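Local coordinates for cell envelope-related transcriptional attenuator domain-containing protein (Streptococcus agalactiae, PDB 3OKZ), which is of unknown function but, as a member of the LytR/CpsA/Psr family, probably transfers glycopolymers to the cell wall from their lipid-linked precursors, at residues K8-F20 with N220-Y234. Sequence-based numbering, arbitrary orientation.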
loop_
_atom_site.group_PDB
_atom_site.type_symbol
_atom_site.label_atom_id
_atom_site.label_comp_id
_atom_site.label_asym_id
_atom_site.label_seq_id
_atom_site.Cartn_x
_atom_site.Cartn_y
_atom_site.Cartn_z
ATOM N N LYS A 8 16.387 11.122 -2.953
ATOM C CA LYS A 8 16.811 9.739 -2.597
ATOM C C LYS A 8 16.374 8.746 -3.669
ATOM O O LYS A 8 16.453 7.532 -3.468
ATOM C CB LYS A 8 16.210 9.309 -1.246
ATOM C CG LYS A 8 16.815 9.970 -0.014
ATOM C CD LYS A 8 16.474 11.451 0.074
ATOM C CE LYS A 8 14.982 11.687 0.285
ATOM N NZ LYS A 8 14.494 11.209 1.610
ATOM N N SER A 9 15.914 9.251 -4.806
ATOM C CA SER A 9 15.462 8.365 -5.867
ATOM C C SER A 9 16.444 8.227 -7.007
ATOM O O SER A 9 16.399 8.993 -7.968
ATOM C CB SER A 9 14.127 8.834 -6.434
ATOM O OG SER A 9 13.772 8.039 -7.555
ATOM N N LYS A 10 17.323 7.237 -6.905
ATOM C CA LYS A 10 18.303 6.989 -7.950
ATOM C C LYS A 10 17.616 6.457 -9.209
ATOM O O LYS A 10 18.187 5.659 -9.956
ATOM C CB LYS A 10 19.371 6.003 -7.453
ATOM C CG LYS A 10 18.924 5.009 -6.375
ATOM C CD LYS A 10 17.926 3.962 -6.879
ATOM C CE LYS A 10 16.475 4.441 -6.788
ATOM N NZ LYS A 10 16.060 4.739 -5.384
ATOM N N SER A 11 16.382 6.908 -9.427
ATOM C CA SER A 11 15.593 6.510 -10.590
ATOM C C SER A 11 15.218 7.777 -11.336
ATOM O O SER A 11 14.998 8.816 -10.720
ATOM C CB SER A 11 14.320 5.775 -10.157
ATOM O OG SER A 11 13.548 5.372 -11.276
ATOM N N HIS A 12 15.140 7.694 -12.659
ATOM C CA HIS A 12 14.800 8.863 -13.457
ATOM C C HIS A 12 13.556 8.637 -14.297
ATOM O O HIS A 12 13.253 9.428 -15.186
ATOM C CB HIS A 12 15.978 9.235 -14.363
ATOM C CG HIS A 12 17.244 9.516 -13.615
ATOM N ND1 HIS A 12 17.357 10.540 -12.699
ATOM C CD2 HIS A 12 18.446 8.891 -13.630
ATOM C CE1 HIS A 12 18.572 10.535 -12.181
ATOM N NE2 HIS A 12 19.253 9.544 -12.728
ATOM N N ALA A 13 12.836 7.564 -13.998
ATOM C CA ALA A 13 11.627 7.192 -14.725
ATOM C C ALA A 13 10.663 8.338 -15.010
ATOM O O ALA A 13 10.051 8.397 -16.071
ATOM C CB ALA A 13 10.904 6.086 -13.973
ATOM N N ILE A 14 10.518 9.250 -14.065
ATOM C CA ILE A 14 9.604 10.361 -14.260
ATOM C C ILE A 14 10.218 11.451 -15.123
ATOM O O ILE A 14 9.515 12.115 -15.884
ATOM C CB ILE A 14 9.158 10.948 -12.904
ATOM C CG1 ILE A 14 8.198 9.966 -12.219
ATOM C CG2 ILE A 14 8.503 12.307 -13.106
ATOM C CD1 ILE A 14 7.605 10.466 -10.936
ATOM N N GLU A 15 11.532 11.628 -15.005
ATOM C CA GLU A 15 12.236 12.638 -15.789
ATOM C C GLU A 15 12.334 12.194 -17.236
ATOM O O GLU A 15 12.729 12.968 -18.104
ATOM C CB GLU A 15 13.643 12.867 -15.234
ATOM C CG GLU A 15 13.653 13.308 -13.789
ATOM C CD GLU A 15 13.503 12.149 -12.836
ATOM O OE1 GLU A 15 14.547 11.608 -12.424
ATOM O OE2 GLU A 15 12.353 11.774 -12.510
ATOM N N GLU A 16 11.958 10.947 -17.491
ATOM C CA GLU A 16 12.021 10.385 -18.831
ATOM C C GLU A 16 10.676 9.817 -19.254
ATOM O O GLU A 16 10.596 9.048 -20.205
ATOM C CB GLU A 16 13.082 9.292 -18.857
ATOM C CG GLU A 16 14.350 9.720 -18.145
ATOM C CD GLU A 16 15.356 8.609 -18.002
ATOM O OE1 GLU A 16 16.428 8.867 -17.418
ATOM O OE2 GLU A 16 15.081 7.485 -18.469
ATOM N N THR A 17 9.625 10.200 -18.536
ATOM C CA THR A 17 8.274 9.742 -18.813
ATOM C C THR A 17 8.203 8.238 -19.082
ATOM O O THR A 17 7.489 7.788 -19.991
ATOM C CB THR A 17 7.670 10.486 -20.015
ATOM O OG1 THR A 17 8.076 11.860 -19.984
ATOM C CG2 THR A 17 6.144 10.433 -19.950
ATOM N N LYS A 18 8.940 7.475 -18.276
ATOM C CA LYS A 18 8.996 6.015 -18.376
ATOM C C LYS A 18 8.080 5.405 -17.303
ATOM O O LYS A 18 7.957 5.953 -16.203
ATOM C CB LYS A 18 10.440 5.551 -18.159
ATOM C CG LYS A 18 10.663 4.055 -18.316
ATOM C CD LYS A 18 10.430 3.578 -19.756
ATOM C CE LYS A 18 10.419 2.048 -19.842
ATOM N NZ LYS A 18 9.955 1.534 -21.165
ATOM N N PRO A 19 7.419 4.270 -17.611
ATOM C CA PRO A 19 6.522 3.603 -16.658
ATOM C C PRO A 19 7.237 3.400 -15.327
ATOM O O PRO A 19 8.441 3.139 -15.300
ATOM C CB PRO A 19 6.222 2.276 -17.340
ATOM C CG PRO A 19 6.273 2.624 -18.774
ATOM C CD PRO A 19 7.492 3.500 -18.863
ATOM N N PHE A 20 6.521 3.509 -14.216
ATOM C CA PHE A 20 7.214 3.326 -12.961
ATOM C C PHE A 20 6.389 2.687 -11.863
ATOM O O PHE A 20 5.175 2.530 -11.990
ATOM C CB PHE A 20 7.774 4.661 -12.497
ATOM C CG PHE A 20 6.723 5.647 -12.079
ATOM C CD1 PHE A 20 6.334 5.746 -10.744
ATOM C CD2 PHE A 20 6.124 6.488 -13.019
ATOM C CE1 PHE A 20 5.368 6.674 -10.351
ATOM C CE2 PHE A 20 5.154 7.422 -12.631
ATOM C CZ PHE A 20 4.777 7.515 -11.299
ATOM N N ASN A 220 9.811 9.803 -1.841
ATOM C CA ASN A 220 11.121 9.522 -2.400
ATOM C C ASN A 220 11.308 10.444 -3.611
ATOM O O ASN A 220 12.413 10.620 -4.125
ATOM C CB ASN A 220 11.151 8.065 -2.859
ATOM C CG ASN A 220 12.537 7.530 -2.974
ATOM O OD1 ASN A 220 12.736 6.379 -3.351
ATOM N ND2 ASN A 220 13.519 8.357 -2.642
ATOM N N ILE A 221 10.201 11.022 -4.056
ATOM C CA ILE A 221 10.185 11.913 -5.201
ATOM C C ILE A 221 10.885 13.237 -4.931
ATOM O O ILE A 221 11.051 13.640 -3.780
ATOM C CB ILE A 221 8.734 12.186 -5.627
ATOM C CG1 ILE A 221 8.088 10.876 -6.102
ATOM C CG2 ILE A 221 8.691 13.239 -6.730
ATOM C CD1 ILE A 221 6.631 11.017 -6.523
ATOM N N GLU A 222 11.294 13.906 -6.006
ATOM C CA GLU A 222 11.975 15.192 -5.904
ATOM C C GLU A 222 10.974 16.325 -5.666
ATOM O O GLU A 222 11.308 17.326 -5.034
ATOM C CB GLU A 222 12.770 15.467 -7.181
ATOM C CG GLU A 222 13.959 16.387 -6.977
ATOM C CD GLU A 222 15.049 15.753 -6.125
ATOM O OE1 GLU A 222 15.595 14.702 -6.530
ATOM O OE2 GLU A 222 15.359 16.305 -5.047
ATOM N N ILE A 223 9.754 16.155 -6.177
ATOM C CA ILE A 223 8.667 17.134 -6.034
ATOM C C ILE A 223 9.094 18.584 -6.273
ATOM O O ILE A 223 8.285 19.504 -6.146
ATOM C CB ILE A 223 8.010 17.064 -4.619
ATOM C CG1 ILE A 223 7.625 15.611 -4.271
ATOM C CG2 ILE A 223 6.744 17.954 -4.585
ATOM C CD1 ILE A 223 6.378 15.092 -5.016
ATOM N N SER A 224 10.359 18.789 -6.621
ATOM C CA SER A 224 10.880 20.129 -6.863
ATOM C C SER A 224 10.019 20.869 -7.879
ATOM O O SER A 224 9.023 20.343 -8.368
ATOM C CB SER A 224 12.320 20.047 -7.377
ATOM O OG SER A 224 12.381 19.366 -8.620
ATOM N N SER A 225 10.397 22.101 -8.188
ATOM C CA SER A 225 9.648 22.873 -9.163
ATOM C C SER A 225 9.945 22.226 -10.514
ATOM O O SER A 225 10.806 21.346 -10.602
ATOM C CB SER A 225 10.105 24.332 -9.140
ATOM O OG SER A 225 9.117 25.176 -9.698
ATOM N N LYS A 226 9.243 22.645 -11.561
ATOM C CA LYS A 226 9.459 22.060 -12.883
ATOM C C LYS A 226 9.227 20.554 -12.841
ATOM O O LYS A 226 9.744 19.815 -13.679
ATOM C CB LYS A 226 10.886 22.314 -13.370
ATOM C CG LYS A 226 11.063 23.533 -14.260
ATOM C CD LYS A 226 11.002 24.828 -13.482
ATOM C CE LYS A 226 11.536 25.964 -14.331
ATOM N NZ LYS A 226 12.923 25.666 -14.803
ATOM N N THR A 227 8.448 20.107 -11.864
ATOM C CA THR A 227 8.156 18.691 -11.702
ATOM C C THR A 227 6.739 18.370 -12.162
ATOM O O THR A 227 6.391 17.210 -12.383
ATOM C CB THR A 227 8.325 18.275 -10.223
ATOM O OG1 THR A 227 9.687 18.481 -9.831
ATOM C CG2 THR A 227 7.963 16.817 -10.017
ATOM N N ILE A 228 5.924 19.404 -12.318
ATOM C CA ILE A 228 4.551 19.197 -12.743
ATOM C C ILE A 228 4.419 18.795 -14.217
ATOM O O ILE A 228 3.562 17.981 -14.562
ATOM C CB ILE A 228 3.687 20.453 -12.464
ATOM C CG1 ILE A 228 3.893 21.504 -13.553
ATOM C CG2 ILE A 228 4.066 21.041 -11.110
ATOM C CD1 ILE A 228 2.976 22.707 -13.430
ATOM N N PRO A 229 5.271 19.337 -15.106
ATOM C CA PRO A 229 5.119 18.934 -16.509
ATOM C C PRO A 229 5.322 17.433 -16.618
ATOM O O PRO A 229 4.594 16.725 -17.318
ATOM C CB PRO A 229 6.235 19.709 -17.219
ATOM C CG PRO A 229 6.481 20.887 -16.321
ATOM C CD PRO A 229 6.419 20.246 -14.956
ATOM N N ASN A 230 6.327 16.972 -15.887
ATOM C CA ASN A 230 6.715 15.576 -15.842
ATOM C C ASN A 230 5.617 14.709 -15.240
ATOM O O ASN A 230 5.210 13.707 -15.827
ATOM C CB ASN A 230 7.986 15.460 -15.013
ATOM C CG ASN A 230 9.008 16.504 -15.392
ATOM O OD1 ASN A 230 9.811 16.301 -16.299
ATOM N ND2 ASN A 230 8.966 17.644 -14.713
ATOM N N LEU A 231 5.142 15.098 -14.064
ATOM C CA LEU A 231 4.096 14.344 -13.398
ATOM C C LEU A 231 2.773 14.374 -14.166
ATOM O O LEU A 231 2.136 13.329 -14.353
ATOM C CB LEU A 231 3.929 14.864 -11.975
ATOM C CG LEU A 231 5.031 14.306 -11.064
ATOM C CD1 LEU A 231 5.222 15.194 -9.848
ATOM C CD2 LEU A 231 4.667 12.876 -10.656
ATOM N N LEU A 232 2.367 15.558 -14.624
ATOM C CA LEU A 232 1.133 15.694 -15.397
ATOM C C LEU A 232 1.141 14.690 -16.542
ATOM O O LEU A 232 0.091 14.284 -17.043
ATOM C CB LEU A 232 1.023 17.099 -15.977
ATOM C CG LEU A 232 0.478 18.252 -15.136
ATOM C CD1 LEU A 232 0.694 18.021 -13.651
ATOM C CD2 LEU A 232 1.171 19.524 -15.596
ATOM N N ALA A 233 2.337 14.298 -16.958
ATOM C CA ALA A 233 2.468 13.347 -18.038
ATOM C C ALA A 233 1.781 12.031 -17.701
ATOM O O ALA A 233 1.476 11.249 -18.604
ATOM C CB ALA A 233 3.937 13.106 -18.349
ATOM N N TYR A 234 1.524 11.781 -16.414
ATOM C CA TYR A 234 0.880 10.524 -16.019
ATOM C C TYR A 234 -0.581 10.676 -15.575
ATOM O O TYR A 234 -1.254 9.689 -15.249
ATOM C CB TYR A 234 1.683 9.845 -14.910
ATOM C CG TYR A 234 3.159 9.656 -15.207
ATOM C CD1 TYR A 234 4.050 10.721 -15.109
ATOM C CD2 TYR A 234 3.671 8.397 -15.541
ATOM C CE1 TYR A 234 5.425 10.544 -15.326
ATOM C CE2 TYR A 234 5.040 8.206 -15.762
ATOM C CZ TYR A 234 5.914 9.286 -15.647
ATOM O OH TYR A 234 7.273 9.108 -15.821
HETATM O O HOH W 1 7.398 12.656 -17.391
#
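Phe20 and Tyr234 form a T-shaped pair, with ring planes at 84° and centroids 4.9 Å apart. The phenylalanine presents its CD2–CE2 edge to one face of the tyrosine, landing toward the rim near CE2 rather than over the ring centre. Within 8-20 itself, Ile14 CG1 rests 4.0 Å above the plane of the Phe20 ring.

Ile14 adds apolar contact through both branches. Its CG2 branch meets Asn230 CB at 3.7 Å, the two side chains crossing at about a right angle, and CD1 at the end of the other branch reaches Leu231 CD2 at 3.8 Å. That division follows from chi1 of -72°, which sets CG1 beside the backbone N, 4.2 Å from Tyr234 CZ, and CG2 anti to it. Farther along, the methyl groups Thr17 CG2 and Ala233 CB approach each other, though the place of Ala233 CB is doubtful.

In the fold, residues 8-20 lead into strand 20-28, which begins at Phe20, in the mixed sheet of this LytR/CpsA/Psr-family part of the protein, and residues 220-234 run from the end of edge strand 217-219 into helix 228-232. Tyr111, on strand 111-116, which lies between 217-219 and 20-28, also meets Phe20 with its ring nearly perpendicular and hydrogen-bonds Ile14 N through its hydroxyl.

Polar links gather around the type I turn Ile14–Thr17. Tyr234 OH donates to Lys18 O over a long 3.3 Å, from above the carbonyl plane (40° out of it), so the bond is poorly directed. One water donates to Ile14 O and accepts from Thr17 OG1; its link to Asn230 O, which would bridge the turn to the helix, is less certain. At the other end of the contact, Asn220 lies against the backbone of Lys8 and Ser9, with Ser9 CA and Asn220 CA 5.7 Å apart, and is backbone-bonded to Phe112.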